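Local coordinates for fibronectin type III domain-containing protein (Simiduia agarivorans, PDB 6P2K), which probably hydrolyses xyloglucan or a related beta-glucan through this family 74 glycoside hydrolase part of a longer protein, built on seven-bladed beta-propellers, at residues Val170-Asn184 with Pro209-Leu223. Sequence-based numbering, arbitrary orientation.
Sequences VFDQSNANTVYLGSN and PWNKGIALSPNGQVL
Asn184 lies over the indole of Trp210, its CB 4.0 Å from the centroid of the five-membered ring and its amide turned 40° from the ring plane. With CG beside its own backbone N (chi1 -74°), the amide reaches past the indole to Lys212, whose NZ bonds to Asn184 OD1 at 2.9 Å in the carbonyl plane, on a lone pair. Tyr167 OH takes a further bond from Lys212 NZ, and Asp163 holds Asn184 ND2, so both ends of this buried amide are engaged. Without the indole, as with an alanine at Trp210, the Asn184 side chain is likely to lose the aromatic cover on one side, and a gap would probably open there. Further along, Leu216 extends CD2 to within 3.6 Å of Asp172 CA, while its CB meets Val170 CG2. Ile214 presses CD1 against Tyr180 CB at 3.6 Å and against the backbone at Gly182, where a side chain would collide with Asn211 OD1. Beyond Leu216, water 1 bridges Asp172 OD2 and Gly220 O. Strands 166-171 and 179-183 belong to one four-stranded antiparallel propeller blade and strands 210-216 and 222-228 to the next; the latter blade is flanked in turn by strand 265-270, which Lys212, Ala215 and Pro218 touch.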
loop_
_atom_site.group_PDB
_atom_site.type_symbol
_atom_site.label_atom_id
_atom_site.label_comp_id
_atom_site.label_asym_id
_atom_site.label_seq_id
_atom_site.Cartn_x
_atom_site.Cartn_y
_atom_site.Cartn_z
ATOM N N VAL B 170 -61.950 -23.861 -5.144
ATOM C CA VAL B 170 -62.338 -22.593 -5.752
ATOM C C VAL B 170 -63.814 -22.629 -6.126
ATOM O O VAL B 170 -64.267 -23.554 -6.812
ATOM C CB VAL B 170 -61.470 -22.267 -6.983
ATOM C CG1 VAL B 170 -61.450 -23.441 -7.953
ATOM C CG2 VAL B 170 -61.965 -20.999 -7.665
ATOM N N PHE B 171 -64.556 -21.616 -5.684
ATOM C CA PHE B 171 -65.960 -21.456 -6.029
ATOM C C PHE B 171 -66.117 -20.751 -7.375
ATOM O O PHE B 171 -65.198 -20.100 -7.881
ATOM C CB PHE B 171 -66.694 -20.651 -4.955
ATOM C CG PHE B 171 -67.047 -21.442 -3.732
ATOM C CD1 PHE B 171 -66.089 -21.721 -2.772
ATOM C CD2 PHE B 171 -68.343 -21.890 -3.532
ATOM C CE1 PHE B 171 -66.415 -22.443 -1.640
ATOM C CE2 PHE B 171 -68.676 -22.612 -2.403
ATOM C CZ PHE B 171 -67.710 -22.890 -1.455
ATOM N N ASP B 172 -67.312 -20.885 -7.947
ATOM C CA ASP B 172 -67.706 -20.142 -9.138
ATOM C C ASP B 172 -68.369 -18.848 -8.677
ATOM O O ASP B 172 -69.457 -18.874 -8.095
ATOM C CB ASP B 172 -68.644 -20.979 -10.008
ATOM C CG ASP B 172 -69.135 -20.237 -11.250
ATOM O OD1 ASP B 172 -68.804 -19.046 -11.430
ATOM O OD2 ASP B 172 -69.849 -20.858 -12.066
ATOM N N GLN B 173 -67.719 -17.715 -8.950
ATOM C CA GLN B 173 -68.242 -16.429 -8.502
ATOM C C GLN B 173 -69.596 -16.103 -9.117
ATOM O O GLN B 173 -70.342 -15.299 -8.548
ATOM C CB GLN B 173 -67.248 -15.312 -8.827
ATOM C CG GLN B 173 -65.909 -15.430 -8.113
ATOM C CD GLN B 173 -66.032 -15.271 -6.613
ATOM O OE1 GLN B 173 -66.649 -14.324 -6.128
ATOM N NE2 GLN B 173 -65.445 -16.202 -5.868
ATOM N N SER B 174 -69.933 -16.704 -10.258
ATOM C CA SER B 174 -71.175 -16.392 -10.957
ATOM C C SER B 174 -72.327 -17.323 -10.595
ATOM O O SER B 174 -73.463 -17.062 -11.007
ATOM C CB SER B 174 -70.939 -16.418 -12.473
ATOM O OG SER B 174 -70.473 -15.161 -12.933
ATOM N N ASN B 175 -72.064 -18.403 -9.858
ATOM C CA ASN B 175 -73.128 -19.205 -9.247
ATOM C C ASN B 175 -72.503 -19.950 -8.076
ATOM O O ASN B 175 -71.765 -20.920 -8.280
ATOM C CB ASN B 175 -73.761 -20.165 -10.244
ATOM C CG ASN B 175 -74.945 -20.912 -9.653
ATOM O OD1 ASN B 175 -75.600 -20.437 -8.726
ATOM N ND2 ASN B 175 -75.228 -22.091 -10.198
ATOM N N ALA B 176 -72.830 -19.514 -6.859
ATOM C CA ALA B 176 -72.049 -19.841 -5.671
ATOM C C ALA B 176 -72.127 -21.304 -5.256
ATOM O O ALA B 176 -71.321 -21.726 -4.421
ATOM C CB ALA B 176 -72.495 -18.952 -4.511
ATOM N N ASN B 177 -73.060 -22.084 -5.791
ATOM C CA ASN B 177 -73.153 -23.488 -5.418
ATOM C C ASN B 177 -72.289 -24.388 -6.290
ATOM O O ASN B 177 -72.292 -25.608 -6.097
ATOM C CB ASN B 177 -74.615 -23.943 -5.456
ATOM C CG ASN B 177 -75.455 -23.262 -4.393
ATOM O OD1 ASN B 177 -75.476 -23.681 -3.235
ATOM N ND2 ASN B 177 -76.164 -22.212 -4.788
ATOM N N THR B 178 -71.539 -23.812 -7.222
ATOM C CA THR B 178 -70.570 -24.526 -8.040
ATOM C C THR B 178 -69.187 -24.340 -7.421
ATOM O O THR B 178 -68.824 -23.224 -7.051
ATOM C CB THR B 178 -70.579 -24.000 -9.475
ATOM O OG1 THR B 178 -71.911 -24.076 -9.992
ATOM C CG2 THR B 178 -69.618 -24.811 -10.348
ATOM N N VAL B 179 -68.425 -25.426 -7.296
ATOM C CA VAL B 179 -67.082 -25.349 -6.717
ATOM C C VAL B 179 -66.292 -26.593 -7.123
ATOM O O VAL B 179 -66.833 -27.701 -7.182
ATOM C CB VAL B 179 -67.154 -25.191 -5.179
ATOM C CG1 VAL B 179 -68.130 -26.197 -4.568
ATOM C CG2 VAL B 179 -65.777 -25.307 -4.547
ATOM N N TYR B 180 -65.001 -26.392 -7.411
ATOM C CA TYR B 180 -64.066 -27.452 -7.764
ATOM C C TYR B 180 -62.962 -27.567 -6.720
ATOM O O TYR B 180 -62.634 -26.606 -6.018
ATOM C CB TYR B 180 -63.398 -27.207 -9.124
ATOM C CG TYR B 180 -64.327 -27.020 -10.294
ATOM C CD1 TYR B 180 -65.084 -25.865 -10.428
ATOM C CD2 TYR B 180 -64.423 -27.987 -11.285
ATOM C CE1 TYR B 180 -65.923 -25.688 -11.499
ATOM C CE2 TYR B 180 -65.260 -27.819 -12.364
ATOM C CZ TYR B 180 -66.009 -26.666 -12.467
ATOM O OH TYR B 180 -66.845 -26.492 -13.542
ATOM N N LEU B 181 -62.364 -28.754 -6.649
ATOM C CA LEU B 181 -61.146 -28.963 -5.883
ATOM C C LEU B 181 -60.100 -29.629 -6.764
ATOM O O LEU B 181 -60.422 -30.422 -7.654
ATOM C CB LEU B 181 -61.388 -29.811 -4.617
ATOM C CG LEU B 181 -61.748 -31.296 -4.716
ATOM C CD1 LEU B 181 -60.517 -32.200 -4.792
ATOM C CD2 LEU B 181 -62.604 -31.667 -3.523
ATOM N N GLY B 182 -58.841 -29.292 -6.504
ATOM C CA GLY B 182 -57.727 -29.882 -7.215
ATOM C C GLY B 182 -56.862 -30.715 -6.294
ATOM O O GLY B 182 -56.364 -30.216 -5.283
ATOM N N SER B 183 -56.675 -31.987 -6.629
ATOM C CA SER B 183 -56.058 -32.919 -5.700
ATOM C C SER B 183 -55.149 -33.875 -6.456
ATOM O O SER B 183 -55.155 -33.935 -7.687
ATOM C CB SER B 183 -57.121 -33.699 -4.915
ATOM O OG SER B 183 -56.543 -34.793 -4.229
ATOM N N ASN B 184 -54.348 -34.622 -5.696
ATOM C CA ASN B 184 -53.665 -35.769 -6.277
ATOM C C ASN B 184 -54.653 -36.856 -6.681
ATOM O O ASN B 184 -54.295 -37.753 -7.450
ATOM C CB ASN B 184 -52.628 -36.330 -5.300
ATOM C CG ASN B 184 -51.395 -35.446 -5.182
ATOM O OD1 ASN B 184 -50.946 -34.844 -6.160
ATOM N ND2 ASN B 184 -50.845 -35.361 -3.975
ATOM N N PRO B 209 -51.945 -38.353 -13.673
ATOM C CA PRO B 209 -53.283 -38.244 -13.072
ATOM C C PRO B 209 -53.395 -37.148 -12.027
ATOM O O PRO B 209 -54.504 -36.653 -11.791
ATOM C CB PRO B 209 -53.502 -39.629 -12.440
ATOM C CG PRO B 209 -52.282 -40.460 -12.814
ATOM C CD PRO B 209 -51.196 -39.496 -13.134
ATOM N N TRP B 210 -52.292 -36.749 -11.401
ATOM C CA TRP B 210 -52.350 -35.877 -10.236
ATOM C C TRP B 210 -52.430 -34.415 -10.653
ATOM O O TRP B 210 -51.589 -33.929 -11.415
ATOM C CB TRP B 210 -51.128 -36.099 -9.348
ATOM C CG TRP B 210 -51.098 -37.450 -8.713
ATOM C CD1 TRP B 210 -51.940 -38.494 -8.964
ATOM C CD2 TRP B 210 -50.172 -37.911 -7.722
ATOM N NE1 TRP B 210 -51.603 -39.573 -8.187
ATOM C CE2 TRP B 210 -50.520 -39.244 -7.415
ATOM C CE3 TRP B 210 -49.086 -37.328 -7.063
ATOM C CZ2 TRP B 210 -49.819 -40.002 -6.482
ATOM C CZ3 TRP B 210 -48.392 -38.082 -6.133
ATOM C CH2 TRP B 210 -48.761 -39.405 -5.852
ATOM N N ASN B 211 -53.442 -33.716 -10.149
ATOM C CA ASN B 211 -53.549 -32.278 -10.344
ATOM C C ASN B 211 -52.819 -31.549 -9.224
ATOM O O ASN B 211 -52.946 -31.905 -8.048
ATOM C CB ASN B 211 -55.010 -31.833 -10.381
ATOM C CG ASN B 211 -55.152 -30.326 -10.341
ATOM O OD1 ASN B 211 -55.491 -29.748 -9.309
ATOM N ND2 ASN B 211 -54.872 -29.679 -11.464
ATOM N N LYS B 212 -52.055 -30.526 -9.598
ATOM C CA LYS B 212 -51.279 -29.733 -8.651
ATOM C C LYS B 212 -51.859 -28.331 -8.498
ATOM O O LYS B 212 -51.133 -27.337 -8.452
ATOM C CB LYS B 212 -49.815 -29.663 -9.077
ATOM C CG LYS B 212 -49.136 -31.021 -9.145
ATOM C CD LYS B 212 -49.177 -31.722 -7.793
ATOM C CE LYS B 212 -48.461 -33.064 -7.837
ATOM N NZ LYS B 212 -48.318 -33.663 -6.481
ATOM N N GLY B 213 -53.171 -28.239 -8.410
ATOM C CA GLY B 213 -53.834 -26.964 -8.239
ATOM C C GLY B 213 -54.695 -26.608 -9.433
ATOM O O GLY B 213 -54.406 -26.980 -10.574
ATOM N N ILE B 214 -55.779 -25.881 -9.165
ATOM C CA ILE B 214 -56.695 -25.444 -10.207
ATOM C C ILE B 214 -56.978 -23.962 -10.031
ATOM O O ILE B 214 -56.784 -23.385 -8.959
ATOM C CB ILE B 214 -58.026 -26.218 -10.198
ATOM C CG1 ILE B 214 -58.710 -26.049 -8.844
ATOM C CG2 ILE B 214 -57.794 -27.680 -10.526
ATOM C CD1 ILE B 214 -59.877 -26.952 -8.654
ATOM N N ALA B 215 -57.463 -23.356 -11.110
ATOM C CA ALA B 215 -57.918 -21.978 -11.099
ATOM C C ALA B 215 -59.170 -21.878 -11.952
ATOM O O ALA B 215 -59.291 -22.558 -12.974
ATOM C CB ALA B 215 -56.838 -21.021 -11.617
ATOM N N LEU B 216 -60.101 -21.034 -11.522
ATOM C CA LEU B 216 -61.372 -20.861 -12.207
ATOM C C LEU B 216 -61.572 -19.386 -12.503
ATOM O O LEU B 216 -61.378 -18.541 -11.623
ATOM C CB LEU B 216 -62.524 -21.399 -11.360
ATOM C CG LEU B 216 -63.946 -21.127 -11.842
ATOM C CD1 LEU B 216 -64.180 -21.804 -13.172
ATOM C CD2 LEU B 216 -64.938 -21.624 -10.810
ATOM N N SER B 217 -61.945 -19.080 -13.742
ATOM C CA SER B 217 -62.210 -17.703 -14.116
ATOM C C SER B 217 -63.432 -17.182 -13.361
ATOM O O SER B 217 -64.373 -17.937 -13.095
ATOM C CB SER B 217 -62.437 -17.596 -15.622
ATOM O OG SER B 217 -62.878 -16.299 -15.984
ATOM N N PRO B 218 -63.435 -15.896 -12.995
ATOM C CA PRO B 218 -64.555 -15.345 -12.209
ATOM C C PRO B 218 -65.929 -15.595 -12.805
ATOM O O PRO B 218 -66.899 -15.746 -12.052
ATOM C CB PRO B 218 -64.228 -13.849 -12.162
ATOM C CG PRO B 218 -62.740 -13.808 -12.204
ATOM C CD PRO B 218 -62.314 -14.945 -13.100
ATOM N N ASN B 219 -66.053 -15.647 -14.128
ATOM C CA ASN B 219 -67.346 -15.949 -14.721
ATOM C C ASN B 219 -67.663 -17.443 -14.689
ATOM O O ASN B 219 -68.706 -17.857 -15.208
ATOM C CB ASN B 219 -67.418 -15.397 -16.151
ATOM C CG ASN B 219 -66.370 -15.991 -17.078
ATOM O OD1 ASN B 219 -65.693 -16.960 -16.743
ATOM N ND2 ASN B 219 -66.241 -15.403 -18.265
ATOM N N GLY B 220 -66.787 -18.248 -14.084
ATOM C CA GLY B 220 -67.002 -19.673 -13.928
ATOM C C GLY B 220 -66.877 -20.496 -15.189
ATOM O O GLY B 220 -67.157 -21.699 -15.152
ATOM N N GLN B 221 -66.416 -19.903 -16.294
ATOM C CA GLN B 221 -66.555 -20.531 -17.600
ATOM C C GLN B 221 -65.266 -21.148 -18.137
ATOM O O GLN B 221 -65.327 -21.923 -19.096
ATOM C CB GLN B 221 -67.134 -19.512 -18.592
ATOM C CG GLN B 221 -68.490 -19.038 -18.110
ATOM C CD GLN B 221 -68.998 -17.737 -18.738
ATOM O OE1 GLN B 221 -69.410 -16.829 -18.027
ATOM N NE2 GLN B 221 -69.046 -17.680 -20.068
ATOM N N VAL B 222 -64.115 -20.897 -17.512
ATOM C CA VAL B 222 -62.856 -21.524 -17.914
ATOM C C VAL B 222 -62.113 -22.010 -16.678
ATOM O O VAL B 222 -62.084 -21.326 -15.649
ATOM C CB VAL B 222 -61.968 -20.571 -18.741
ATOM C CG1 VAL B 222 -60.802 -21.339 -19.323
ATOM C CG2 VAL B 222 -62.773 -19.933 -19.868
ATOM N N LEU B 223 -61.504 -23.190 -16.792
ATOM C CA LEU B 223 -60.746 -23.820 -15.719
ATOM C C LEU B 223 -59.317 -24.066 -16.185
ATOM O O LEU B 223 -59.099 -24.590 -17.283
ATOM C CB LEU B 223 -61.404 -25.138 -15.295
ATOM C CG LEU B 223 -60.761 -25.972 -14.184
ATOM C CD1 LEU B 223 -61.035 -25.361 -12.819
ATOM C CD2 LEU B 223 -61.256 -27.416 -14.236
HETATM O O HOH W 1 -68.672 -22.688 -13.286
HETATM O O HOH W 2 -65.384 -17.773 -10.222
#